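Local coordinates for Tat (Twin-arginine translocation) pathway signal sequence containing protein (Mycobacterium tuberculosis, PDB 5IMU), which is of unknown function; its C-terminal part, the piece described here, combines an alpha/beta/alpha sandwich with an alpha-helical bundle, at residues S32-L37 and L45-L50; S116-V121 and L205-L210; T127-V132 and I145-V150; W189-A194 and A211-T216. All blocks are in the same frame, centred on the assembly; numbering follows the deposited sequence.

Contact 1: S32-L37 and L45-L50; sequences SWAAGL and LLVTDL
The indole of Trp-33 lies across the side chain of Thr-48, whose CB sits over one face of the six-membered ring, 3.9 Å from its centroid and 20° off the normal, a CH-pi contact displaced toward the rim. Trp-33 holds CG anti to its carbonyl carbon (chi1 -61°), which swings the ring out over the neighbouring strand; its NE1 is hydrogen-bonded to the backbone O of Glu-28. Turned the other way, OG1 of Thr-48 donates a hydrogen bond to Ser-32 O at 2.7 Å, nearly in line with that carbonyl, so CB and OG1 of one residue serve two neighbours in sequence. Strands 33-37 and 44-48 form an antiparallel beta hairpin at the centre of the mixed four-stranded sheet. Ala-34 and Val-47 make one hydrogen-bonded pair, with Val-47 N to Ala-34 O at 2.9 Å, and Gly-36 and Leu-45 the next, with Leu-45 N to Gly-36 O at 2.8 Å. On the face of Trp-33 and Ala-35, CD1 of Leu-46 lies 4.1 Å from Ala-35 CB, and helix 6-27 packs over these side chains through Val-21 and Val-24. On the other face Ala-34 CB meets Val-47 CG2 at 4.0 Å, and Leu-83 of helix 79-83 touches both Ala-34 and Leu-45.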
loop_
_atom_site.group_PDB
_atom_site.type_symbol
_atom_site.label_atom_id
_atom_site.label_comp_id
_atom_site.label_asym_id
_atom_site.label_seq_id
_atom_site.Cartn_x
_atom_site.Cartn_y
_atom_site.Cartn_z
ATOM N N SER A 32 7.224 5.595 7.970
ATOM C CA SER A 32 6.603 6.887 8.230
ATOM C C SER A 32 5.279 7.014 7.489
ATOM O O SER A 32 5.133 6.533 6.362
ATOM C CB SER A 32 7.540 8.025 7.818
ATOM O OG SER A 32 8.678 8.072 8.659
ATOM N N TRP A 33 4.312 7.669 8.134
ATOM C CA TRP A 33 2.981 7.872 7.582
ATOM C C TRP A 33 2.589 9.337 7.700
ATOM O O TRP A 33 3.103 10.067 8.551
ATOM C CB TRP A 33 1.922 7.030 8.314
ATOM C CG TRP A 33 2.119 5.543 8.260
ATOM C CD1 TRP A 33 2.813 4.775 9.151
ATOM C CD2 TRP A 33 1.581 4.640 7.287
ATOM N NE1 TRP A 33 2.754 3.452 8.783
ATOM C CE2 TRP A 33 2.002 3.343 7.642
ATOM C CE3 TRP A 33 0.788 4.803 6.145
ATOM C CZ2 TRP A 33 1.660 2.216 6.897
ATOM C CZ3 TRP A 33 0.449 3.682 5.407
ATOM C CH2 TRP A 33 0.884 2.406 5.786
ATOM N N ALA A 34 1.651 9.755 6.851
ATOM C CA ALA A 34 1.056 11.079 6.962
ATOM C C ALA A 34 -0.337 11.062 6.350
ATOM O O ALA A 34 -0.613 10.302 5.419
ATOM C CB ALA A 34 1.912 12.152 6.280
ATOM N N ALA A 35 -1.212 11.910 6.886
ATOM C CA ALA A 35 -2.547 12.107 6.343
ATOM C C ALA A 35 -2.873 13.592 6.319
ATOM O O ALA A 35 -2.475 14.347 7.209
ATOM C CB ALA A 35 -3.611 11.352 7.148
ATOM N N GLY A 36 -3.604 14.003 5.293
ATOM C CA GLY A 36 -3.935 15.405 5.116
ATOM C C GLY A 36 -5.323 15.571 4.540
ATOM O O GLY A 36 -5.834 14.702 3.829
ATOM N N LEU A 37 -5.936 16.706 4.862
ATOM C CA LEU A 37 -7.260 17.062 4.365
ATOM C C LEU A 37 -7.104 18.040 3.207
ATOM O O LEU A 37 -6.480 19.095 3.362
ATOM C CB LEU A 37 -8.117 17.682 5.470
ATOM C CG LEU A 37 -9.573 17.970 5.091
ATOM C CD1 LEU A 37 -10.333 16.670 4.854
ATOM C CD2 LEU A 37 -10.268 18.816 6.150
ATOM N N LEU A 45 -6.296 12.355 2.335
ATOM C CA LEU A 45 -5.225 11.664 1.629
ATOM C C LEU A 45 -4.288 11.009 2.635
ATOM O O LEU A 45 -3.886 11.645 3.614
ATOM C CB LEU A 45 -4.449 12.642 0.744
ATOM C CG LEU A 45 -3.250 12.100 -0.033
ATOM C CD1 LEU A 45 -3.699 11.103 -1.090
ATOM C CD2 LEU A 45 -2.471 13.242 -0.660
ATOM N N LEU A 46 -3.940 9.745 2.393
ATOM C CA LEU A 46 -3.073 8.975 3.278
ATOM C C LEU A 46 -1.878 8.452 2.495
ATOM O O LEU A 46 -2.043 7.885 1.407
ATOM C CB LEU A 46 -3.834 7.807 3.912
ATOM C CG LEU A 46 -3.006 6.885 4.810
ATOM C CD1 LEU A 46 -2.448 7.638 6.008
ATOM C CD2 LEU A 46 -3.834 5.699 5.259
ATOM N N VAL A 47 -0.676 8.636 3.046
ATOM C CA VAL A 47 0.554 8.257 2.359
ATOM C C VAL A 47 1.532 7.613 3.334
ATOM O O VAL A 47 1.481 7.836 4.547
ATOM C CB VAL A 47 1.243 9.462 1.678
ATOM C CG1 VAL A 47 0.303 10.157 0.703
ATOM C CG2 VAL A 47 1.769 10.440 2.723
ATOM N N THR A 48 2.419 6.790 2.777
ATOM C CA THR A 48 3.703 6.453 3.368
ATOM C C THR A 48 4.761 6.656 2.292
ATOM O O THR A 48 4.460 6.645 1.096
ATOM C CB THR A 48 3.750 5.009 3.892
ATOM O OG1 THR A 48 5.073 4.711 4.360
ATOM C CG2 THR A 48 3.381 4.029 2.788
ATOM N N ASP A 49 6.007 6.857 2.717
ATOM C CA ASP A 49 7.098 7.052 1.771
ATOM C C ASP A 49 7.820 5.751 1.435
ATOM O O ASP A 49 8.927 5.790 0.884
ATOM C CB ASP A 49 8.087 8.095 2.302
ATOM C CG ASP A 49 8.767 7.667 3.593
ATOM O OD1 ASP A 49 8.364 6.646 4.190
ATOM O OD2 ASP A 49 9.715 8.364 4.014
ATOM N N LEU A 50 7.210 4.605 1.749
ATOM C CA LEU A 50 7.826 3.316 1.446
ATOM C C LEU A 50 8.107 3.171 -0.045
ATOM O O LEU A 50 9.187 2.716 -0.439
ATOM C CB LEU A 50 6.925 2.182 1.937
ATOM C CG LEU A 50 7.370 0.737 1.688
ATOM C CD1 LEU A 50 8.660 0.417 2.433
ATOM C CD2 LEU A 50 6.266 -0.238 2.078
#

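Contact 2: S116-V121 and L205-L210; sequences SAIPKV and LANYHL
Asn-207 reaches out from helix 203-216 and grips the backbone of the loop 116-121 with both ends of its amide. This loop has no regular structure and connects helix 111-115 to helix 124-133, so the contact ties an interhelical linker to the last helix of the chain's helical part.

Both direct hydrogen bonds are made by that amide. Its OD1 accepts from Val-121 N at 2.7 Å in a practically straight bond (179°), the N-H arriving in the carbonyl plane on a lone pair. Its ND2 donates to Pro-119 O at 3.1 Å; this acceptor lies almost in the amide plane, whereas the donor stands well above the plane of the proline carbonyl. Bonds at both ends fix the rotation of the amide. With CG anti to the backbone N of Asn-207 (chi1 -171°), the group projects from the helix to meet the loop. CG2 of Val-121 packs beside the same oxygen, 3.4 Å from Asn-207 OD1.

The apolar contacts fall to residues whose CB points at the helix. Ile-118 sends CD1 obliquely to Tyr-208 CD1 at 3.7 Å, while the hydroxyl of that tyrosine is hydrogen-bonded to Ile-55 N. The other methyl of Val-121, CG1, lies 4.3 Å from Leu-210 CD1.

A water gives OD1 a second donor: it donates to Asn-207 OD1 at 3.1 Å and accepts from Lys-120 NZ at 2.6 Å, the lysine chain bending at its last torsion (chi4 53°).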
loop_
_atom_site.group_PDB
_atom_site.type_symbol
_atom_site.label_atom_id
_atom_site.label_comp_id
_atom_site.label_asym_id
_atom_site.label_seq_id
_atom_site.Cartn_x
_atom_site.Cartn_y
_atom_site.Cartn_z
ATOM N N SER A 116 -9.345 0.691 -5.111
ATOM C CA SER A 116 -10.055 0.391 -6.350
ATOM C C SER A 116 -10.130 1.579 -7.306
ATOM O O SER A 116 -10.831 1.498 -8.319
ATOM C CB SER A 116 -11.473 -0.096 -6.049
ATOM O OG SER A 116 -11.462 -1.313 -5.327
ATOM N N ALA A 117 -9.432 2.675 -7.015
ATOM C CA ALA A 117 -9.558 3.889 -7.812
ATOM C C ALA A 117 -8.748 3.855 -9.103
ATOM O O ALA A 117 -8.868 4.783 -9.912
ATOM C CB ALA A 117 -9.149 5.108 -6.980
ATOM N N ILE A 118 -7.939 2.825 -9.324
ATOM C CA ILE A 118 -7.082 2.754 -10.506
ATOM C C ILE A 118 -7.834 2.065 -11.636
ATOM O O ILE A 118 -8.415 0.989 -11.424
ATOM C CB ILE A 118 -5.769 2.017 -10.201
ATOM C CG1 ILE A 118 -5.038 2.688 -9.038
ATOM C CG2 ILE A 118 -4.880 1.964 -11.440
ATOM C CD1 ILE A 118 -3.877 1.884 -8.508
ATOM N N PRO A 119 -7.852 2.636 -12.841
ATOM C CA PRO A 119 -8.461 1.940 -13.979
ATOM C C PRO A 119 -7.809 0.582 -14.208
ATOM O O PRO A 119 -6.644 0.363 -13.868
ATOM C CB PRO A 119 -8.207 2.890 -15.156
ATOM C CG PRO A 119 -8.009 4.232 -14.531
ATOM C CD PRO A 119 -7.359 3.976 -13.203
ATOM N N LYS A 120 -8.583 -0.333 -14.785
ATOM C CA LYS A 120 -8.074 -1.664 -15.082
ATOM C C LYS A 120 -6.870 -1.577 -16.011
ATOM O O LYS A 120 -6.927 -0.938 -17.067
ATOM C CB LYS A 120 -9.174 -2.519 -15.711
ATOM C CG LYS A 120 -8.779 -3.965 -15.977
ATOM C CD LYS A 120 -9.997 -4.801 -16.355
ATOM C CE LYS A 120 -9.609 -6.155 -16.935
ATOM N NZ LYS A 120 -8.680 -6.913 -16.053
ATOM N N VAL A 121 -5.769 -2.209 -15.597
ATOM C CA VAL A 121 -4.567 -2.246 -16.418
ATOM C C VAL A 121 -4.878 -2.915 -17.750
ATOM O O VAL A 121 -5.640 -3.888 -17.819
ATOM C CB VAL A 121 -3.443 -2.978 -15.664
ATOM C CG1 VAL A 121 -2.310 -3.373 -16.603
ATOM C CG2 VAL A 121 -2.917 -2.113 -14.527
ATOM N N LEU A 205 -7.715 -5.806 -6.363
ATOM C CA LEU A 205 -6.480 -5.666 -5.598
ATOM C C LEU A 205 -5.269 -6.073 -6.424
ATOM O O LEU A 205 -4.231 -5.401 -6.385
ATOM C CB LEU A 205 -6.545 -6.497 -4.318
ATOM C CG LEU A 205 -7.450 -6.007 -3.192
ATOM C CD1 LEU A 205 -7.243 -6.876 -1.971
ATOM C CD2 LEU A 205 -7.155 -4.553 -2.872
ATOM N N ALA A 206 -5.375 -7.183 -7.162
ATOM C CA ALA A 206 -4.306 -7.572 -8.076
ATOM C C ALA A 206 -4.007 -6.456 -9.066
ATOM O O ALA A 206 -2.843 -6.187 -9.382
ATOM C CB ALA A 206 -4.687 -8.858 -8.813
ATOM N N ASN A 207 -5.053 -5.787 -9.550
ATOM C CA ASN A 207 -4.872 -4.639 -10.431
ATOM C C ASN A 207 -4.107 -3.524 -9.728
ATOM O O ASN A 207 -3.171 -2.944 -10.292
ATOM C CB ASN A 207 -6.238 -4.148 -10.915
ATOM C CG ASN A 207 -6.131 -3.109 -12.007
ATOM O OD1 ASN A 207 -5.774 -3.420 -13.143
ATOM N ND2 ASN A 207 -6.450 -1.862 -11.674
ATOM N N TYR A 208 -4.490 -3.216 -8.485
ATOM C CA TYR A 208 -3.817 -2.172 -7.714
ATOM C C TYR A 208 -2.322 -2.444 -7.601
ATOM O O TYR A 208 -1.495 -1.559 -7.848
ATOM C CB TYR A 208 -4.462 -2.067 -6.328
ATOM C CG TYR A 208 -3.731 -1.197 -5.322
ATOM C CD1 TYR A 208 -4.016 0.161 -5.208
ATOM C CD2 TYR A 208 -2.782 -1.739 -4.465
ATOM C CE1 TYR A 208 -3.359 0.955 -4.280
ATOM C CE2 TYR A 208 -2.119 -0.954 -3.537
ATOM C CZ TYR A 208 -2.412 0.394 -3.448
ATOM O OH TYR A 208 -1.758 1.180 -2.525
ATOM N N HIS A 209 -1.955 -3.673 -7.234
ATOM C CA HIS A 209 -0.543 -3.982 -7.031
ATOM C C HIS A 209 0.211 -4.034 -8.356
ATOM O O HIS A 209 1.375 -3.625 -8.426
ATOM C CB HIS A 209 -0.401 -5.299 -6.271
ATOM C CG HIS A 209 -0.834 -5.215 -4.842
ATOM N ND1 HIS A 209 -0.246 -4.359 -3.936
ATOM C CD2 HIS A 209 -1.801 -5.876 -4.163
ATOM C CE1 HIS A 209 -0.830 -4.498 -2.759
ATOM N NE2 HIS A 209 -1.777 -5.412 -2.870
ATOM N N LEU A 210 -0.434 -4.529 -9.414
ATOM C CA LEU A 210 0.223 -4.578 -10.718
ATOM C C LEU A 210 0.474 -3.177 -11.265
ATOM O O LEU A 210 1.533 -2.914 -11.846
ATOM C CB LEU A 210 -0.622 -5.387 -11.702
ATOM C CG LEU A 210 0.080 -6.347 -12.668
ATOM C CD1 LEU A 210 -0.619 -6.346 -14.022
ATOM C CD2 LEU A 210 1.565 -6.042 -12.820
HETATM O O HOH W 1 -7.472 -5.853 -14.016
#

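Contact 3: T127-V132 and I145-V150; sequences TLVEAV and IALPAV
Ala-146 and Val-132 meet at the buried part of this helix pair, where the small CB of Ala-146 faces both methyls of the valine, 4.0 Å from Val-132 CG2 and 4.1 Å from Val-132 CG1. Leu-128, one turn earlier on the same helix, has its CD2 4.2 Å from Ala-146 CB and equally 4.2 Å from Val-150 CG2; the side chains of Leu-128 and Val-150 slide past one another in opposite directions. Helix 183-199 packs on the inner side, Leu-198 against Leu-128.

The solvent side is formed by the partly exposed Val-129 and the exposed Leu-147. Their methyls come nearer than any pair on the buried side, with Val-129 CG2 3.7 Å from Leu-147 CD1 as the two chains cross. With CG1 of Val-129 anti to the backbone N (chi1 174°), CG2 lies anti to the carbonyl carbon and also reaches Val-150 CG2. Thus Val-150 is shared between the buried Leu-128 and the outward-lying Val-129.

Between the two segments all contacts are aliphatic; just beyond, Gln-143 NE2 bonds Val-132 O. Helix 140-151 kinks around Leu-147 and Pro-148, whose N atoms lack a bond to the preceding turn. The segment axes approach to 9.6 Å and run at 175°, an almost exactly antiparallel pairing of successive helices, as in an up-and-down helical hairpin, here at the periphery of the helical bundle.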
loop_
_atom_site.group_PDB
_atom_site.type_symbol
_atom_site.label_atom_id
_atom_site.label_comp_id
_atom_site.label_asym_id
_atom_site.label_seq_id
_atom_site.Cartn_x
_atom_site.Cartn_y
_atom_site.Cartn_z
ATOM N N THR A 127 0.169 -8.918 -19.015
ATOM C CA THR A 127 1.088 -7.983 -18.373
ATOM C C THR A 127 1.738 -8.607 -17.142
ATOM O O THR A 127 2.949 -8.466 -16.931
ATOM C CB THR A 127 0.348 -6.698 -17.992
ATOM O OG1 THR A 127 -0.130 -6.045 -19.176
ATOM C CG2 THR A 127 1.264 -5.749 -17.234
ATOM N N LEU A 128 0.948 -9.300 -16.317
ATOM C CA LEU A 128 1.501 -9.929 -15.122
ATOM C C LEU A 128 2.467 -11.049 -15.487
ATOM O O LEU A 128 3.531 -11.183 -14.873
ATOM C CB LEU A 128 0.369 -10.455 -14.232
ATOM C CG LEU A 128 0.669 -11.008 -12.831
ATOM C CD1 LEU A 128 -0.582 -10.923 -11.972
ATOM C CD2 LEU A 128 1.173 -12.449 -12.861
ATOM N N VAL A 129 2.108 -11.867 -16.479
ATOM C CA VAL A 129 2.959 -12.990 -16.861
ATOM C C VAL A 129 4.285 -12.489 -17.425
ATOM O O VAL A 129 5.347 -13.066 -17.159
ATOM C CB VAL A 129 2.219 -13.900 -17.858
ATOM C CG1 VAL A 129 3.142 -14.995 -18.378
ATOM C CG2 VAL A 129 0.991 -14.506 -17.198
ATOM N N GLU A 130 4.244 -11.406 -18.208
ATOM C CA GLU A 130 5.478 -10.810 -18.716
ATOM C C GLU A 130 6.337 -10.273 -17.581
ATOM O O GLU A 130 7.560 -10.453 -17.578
ATOM C CB GLU A 130 5.159 -9.694 -19.714
ATOM C CG GLU A 130 5.216 -10.114 -21.176
ATOM C CD GLU A 130 6.573 -10.657 -21.573
ATOM O OE1 GLU A 130 6.687 -11.883 -21.786
ATOM O OE2 GLU A 130 7.530 -9.858 -21.662
ATOM N N ALA A 131 5.713 -9.607 -16.605
ATOM C CA ALA A 131 6.468 -9.068 -15.479
ATOM C C ALA A 131 7.175 -10.176 -14.710
ATOM O O ALA A 131 8.332 -10.020 -14.302
ATOM C CB ALA A 131 5.544 -8.277 -14.554
ATOM N N VAL A 132 6.492 -11.304 -14.502
ATOM C CA VAL A 132 7.113 -12.431 -13.817
ATOM C C VAL A 132 8.250 -13.005 -14.654
ATOM O O VAL A 132 9.315 -13.345 -14.127
ATOM C CB VAL A 132 6.054 -13.498 -13.485
ATOM C CG1 VAL A 132 6.715 -14.772 -12.974
ATOM C CG2 VAL A 132 5.065 -12.964 -12.459
ATOM N N ILE A 145 3.055 -20.474 -10.224
ATOM C CA ILE A 145 1.611 -20.280 -10.198
ATOM C C ILE A 145 1.179 -18.962 -10.829
ATOM O O ILE A 145 0.002 -18.609 -10.760
ATOM C CB ILE A 145 1.053 -20.400 -8.766
ATOM C CG1 ILE A 145 1.555 -19.252 -7.891
ATOM C CG2 ILE A 145 1.421 -21.750 -8.157
ATOM C CD1 ILE A 145 0.833 -19.163 -6.560
ATOM N N ALA A 146 2.103 -18.220 -11.446
ATOM C CA ALA A 146 1.713 -16.980 -12.113
ATOM C C ALA A 146 0.670 -17.244 -13.192
ATOM O O ALA A 146 -0.402 -16.629 -13.200
ATOM C CB ALA A 146 2.940 -16.290 -12.710
ATOM N N LEU A 147 0.970 -18.171 -14.104
ATOM C CA LEU A 147 0.016 -18.465 -15.182
ATOM C C LEU A 147 -1.234 -19.146 -14.664
ATOM O O LEU A 147 -2.345 -18.753 -15.091
ATOM C CB LEU A 147 0.718 -19.282 -16.272
ATOM C CG LEU A 147 0.083 -19.311 -17.662
ATOM C CD1 LEU A 147 -0.277 -17.909 -18.118
ATOM C CD2 LEU A 147 1.045 -19.954 -18.646
ATOM N N PRO A 148 -1.181 -20.154 -13.779
ATOM C CA PRO A 148 -2.425 -20.689 -13.207
ATOM C C PRO A 148 -3.289 -19.640 -12.525
ATOM O O PRO A 148 -4.520 -19.708 -12.620
ATOM C CB PRO A 148 -1.925 -21.743 -12.214
ATOM C CG PRO A 148 -0.650 -22.218 -12.800
ATOM C CD PRO A 148 -0.017 -20.995 -13.414
ATOM N N ALA A 149 -2.679 -18.673 -11.835
ATOM C CA ALA A 149 -3.462 -17.621 -11.194
ATOM C C ALA A 149 -4.181 -16.762 -12.227
ATOM O O ALA A 149 -5.349 -16.400 -12.044
ATOM C CB ALA A 149 -2.563 -16.756 -10.310
ATOM N N VAL A 150 -3.496 -16.426 -13.322
ATOM C CA VAL A 150 -4.120 -15.634 -14.377
ATOM C C VAL A 150 -5.212 -16.435 -15.075
ATOM O O VAL A 150 -6.290 -15.907 -15.379
ATOM C CB VAL A 150 -3.048 -15.135 -15.364
ATOM C CG1 VAL A 150 -3.683 -14.674 -16.665
ATOM C CG2 VAL A 150 -2.244 -14.005 -14.736
#

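Contact 4: W189-A194 and A211-T216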
loop_
_atom_site.group_PDB
_atom_site.type_symbol
_atom_site.label_atom_id
_atom_site.label_comp_id
_atom_site.label_asym_id
_atom_site.label_seq_id
_atom_site.Cartn_x
_atom_site.Cartn_y
_atom_site.Cartn_z
ATOM N N TRP A 189 7.816 -7.599 -3.868
ATOM C CA TRP A 189 6.698 -7.583 -2.927
ATOM C C TRP A 189 5.383 -7.282 -3.639
ATOM O O TRP A 189 4.363 -7.936 -3.393
ATOM C CB TRP A 189 6.989 -6.546 -1.837
ATOM C CG TRP A 189 6.099 -6.566 -0.627
ATOM C CD1 TRP A 189 5.030 -7.383 -0.391
ATOM C CD2 TRP A 189 6.214 -5.713 0.518
ATOM N NE1 TRP A 189 4.473 -7.089 0.834
ATOM C CE2 TRP A 189 5.182 -6.067 1.410
ATOM C CE3 TRP A 189 7.091 -4.683 0.874
ATOM C CZ2 TRP A 189 5.004 -5.425 2.636
ATOM C CZ3 TRP A 189 6.913 -4.051 2.090
ATOM C CH2 TRP A 189 5.878 -4.425 2.957
ATOM N N MET A 190 5.400 -6.302 -4.549
ATOM C CA MET A 190 4.183 -5.921 -5.261
ATOM C C MET A 190 3.694 -7.037 -6.179
ATOM O O MET A 190 2.492 -7.327 -6.226
ATOM C CB MET A 190 4.425 -4.643 -6.064
ATOM C CG MET A 190 4.638 -3.396 -5.218
ATOM S SD MET A 190 5.265 -2.014 -6.192
ATOM C CE MET A 190 5.183 -0.687 -4.993
ATOM N N LEU A 191 4.607 -7.666 -6.927
ATOM C CA LEU A 191 4.204 -8.736 -7.836
ATOM C C LEU A 191 3.645 -9.933 -7.075
ATOM O O LEU A 191 2.640 -10.524 -7.488
ATOM C CB LEU A 191 5.385 -9.170 -8.704
ATOM C CG LEU A 191 5.574 -8.487 -10.061
ATOM C CD1 LEU A 191 6.719 -9.142 -10.824
ATOM C CD2 LEU A 191 4.292 -8.514 -10.881
ATOM N N LEU A 192 4.287 -10.313 -5.969
ATOM C CA LEU A 192 3.762 -11.409 -5.161
ATOM C C LEU A 192 2.398 -11.058 -4.579
ATOM O O LEU A 192 1.510 -11.917 -4.497
ATOM C CB LEU A 192 4.748 -11.759 -4.048
ATOM C CG LEU A 192 6.143 -12.216 -4.482
ATOM C CD1 LEU A 192 7.073 -12.325 -3.281
ATOM C CD2 LEU A 192 6.075 -13.540 -5.231
ATOM N N ALA A 193 2.213 -9.798 -4.171
ATOM C CA ALA A 193 0.928 -9.370 -3.627
ATOM C C ALA A 193 -0.168 -9.449 -4.682
ATOM O O ALA A 193 -1.317 -9.783 -4.371
ATOM C CB ALA A 193 1.036 -7.949 -3.074
ATOM N N ALA A 194 0.170 -9.142 -5.937
ATOM C CA ALA A 194 -0.814 -9.242 -7.009
ATOM C C ALA A 194 -1.241 -10.687 -7.229
ATOM O O ALA A 194 -2.425 -10.967 -7.448
ATOM C CB ALA A 194 -0.249 -8.644 -8.298
ATOM N N ALA A 211 -0.493 -2.272 -11.102
ATOM C CA ALA A 211 -0.303 -0.899 -11.562
ATOM C C ALA A 211 0.851 -0.230 -10.829
ATOM O O ALA A 211 1.673 0.459 -11.444
ATOM C CB ALA A 211 -1.593 -0.098 -11.377
ATOM N N TRP A 212 0.936 -0.431 -9.513
ATOM C CA TRP A 212 2.031 0.159 -8.754
ATOM C C TRP A 212 3.366 -0.493 -9.087
ATOM O O TRP A 212 4.410 0.163 -9.000
ATOM C CB TRP A 212 1.742 0.064 -7.258
ATOM C CG TRP A 212 0.950 1.229 -6.758
ATOM C CD1 TRP A 212 -0.387 1.260 -6.484
ATOM C CD2 TRP A 212 1.447 2.545 -6.495
ATOM N NE1 TRP A 212 -0.750 2.517 -6.055
ATOM C CE2 TRP A 212 0.359 3.324 -6.054
ATOM C CE3 TRP A 212 2.710 3.139 -6.584
ATOM C CZ2 TRP A 212 0.496 4.666 -5.702
ATOM C CZ3 TRP A 212 2.845 4.472 -6.235
ATOM C CH2 TRP A 212 1.746 5.222 -5.800
ATOM N N TYR A 213 3.359 -1.773 -9.463
ATOM C CA TYR A 213 4.600 -2.416 -9.885
ATOM C C TYR A 213 5.190 -1.718 -11.106
ATOM O O TYR A 213 6.411 -1.546 -11.201
ATOM C CB TYR A 213 4.362 -3.898 -10.182
ATOM C CG TYR A 213 5.594 -4.604 -10.713
ATOM C CD1 TYR A 213 6.569 -5.076 -9.848
ATOM C CD2 TYR A 213 5.781 -4.788 -12.078
ATOM C CE1 TYR A 213 7.700 -5.715 -10.324
ATOM C CE2 TYR A 213 6.910 -5.425 -12.565
ATOM C CZ TYR A 213 7.864 -5.887 -11.684
ATOM O OH TYR A 213 8.983 -6.522 -12.167
ATOM N N ALA A 214 4.335 -1.304 -12.044
ATOM C CA ALA A 214 4.819 -0.715 -13.291
ATOM C C ALA A 214 5.528 0.611 -13.047
ATOM O O ALA A 214 6.595 0.865 -13.617
ATOM C CB ALA A 214 3.659 -0.528 -14.269
ATOM N N VAL A 215 4.948 1.476 -12.212
ATOM C CA VAL A 215 5.588 2.759 -11.936
ATOM C C VAL A 215 6.781 2.604 -11.005
ATOM O O VAL A 215 7.702 3.431 -11.047
ATOM C CB VAL A 215 4.589 3.771 -11.346
ATOM C CG1 VAL A 215 3.460 4.035 -12.330
ATOM C CG2 VAL A 215 4.045 3.284 -10.007
ATOM N N THR A 216 6.802 1.555 -10.180
ATOM C CA THR A 216 7.924 1.358 -9.270
ATOM C C THR A 216 9.166 0.884 -10.016
ATOM O O THR A 216 10.290 1.255 -9.657
ATOM C CB THR A 216 7.539 0.363 -8.177
ATOM O OG1 THR A 216 6.339 0.805 -7.535
ATOM C CG2 THR A 216 8.644 0.257 -7.135
#
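The axes of the segments 189-194 and 211-216 run antiparallel at 163° and approach to 9.1 Å, with the CA atoms of Met-190 and Tyr-213 nearest. Leu-191 lies obliquely over the ring of Tyr-213: its CG sits 3.6 Å from the centroid, 17° off the normal, in a CH-pi contact, and its CD1 reaches the phenol end, 3.6 Å from Tyr-213 CZ. At the edge of the same ring stands Met-190 CB, so two successive residues of helix 183-199 hold one tyrosine from different sides. Met-190 is extended beyond CG, which carries its end past Tyr-213 to meet Thr-216 tip to tip, SD lying 3.3 Å from Thr-216 OG1. That hydroxyl turns back toward Trp-212 O of its own helix, at a separation too short to be relied on; the same carbonyl accepts the backbone bond from Thr-216 N. Trp-212 adds its CB, 4.2 Å from Met-190 CE. Trp-54 touches both Met-190 and Trp-212, while Ala-131 of helix 124-133 packs against Leu-191 and Tyr-213. This is the buried core of an antiparallel helical hairpin within the alpha-helical bundle.

In the fold
Contacts 2, 3 and 4 belong to the helical part of the chain and contact 1 to the sheet. Contacts 2 and 4 share helix 203-216, their centres about 10 Å apart, and touch at several points, among them Ala-206 CB, 3.4 Å from Ala-194 O. Contact 3 meets contact 4 through Ala-131, whose CB is 3.7 Å from Tyr-213 CE2, and contact 2 through Leu-210 against Thr-127. Contact 1 touches contact 4 through Leu-50, just past strand 44-48, its CD2 3.9 Å from Trp-189 CZ3. The potassium ion, bound at Thr-44, Asn-64 and Thr-66, is about 7 Å from the Leu-45 side chain and about 14 Å from that of Tyr-208.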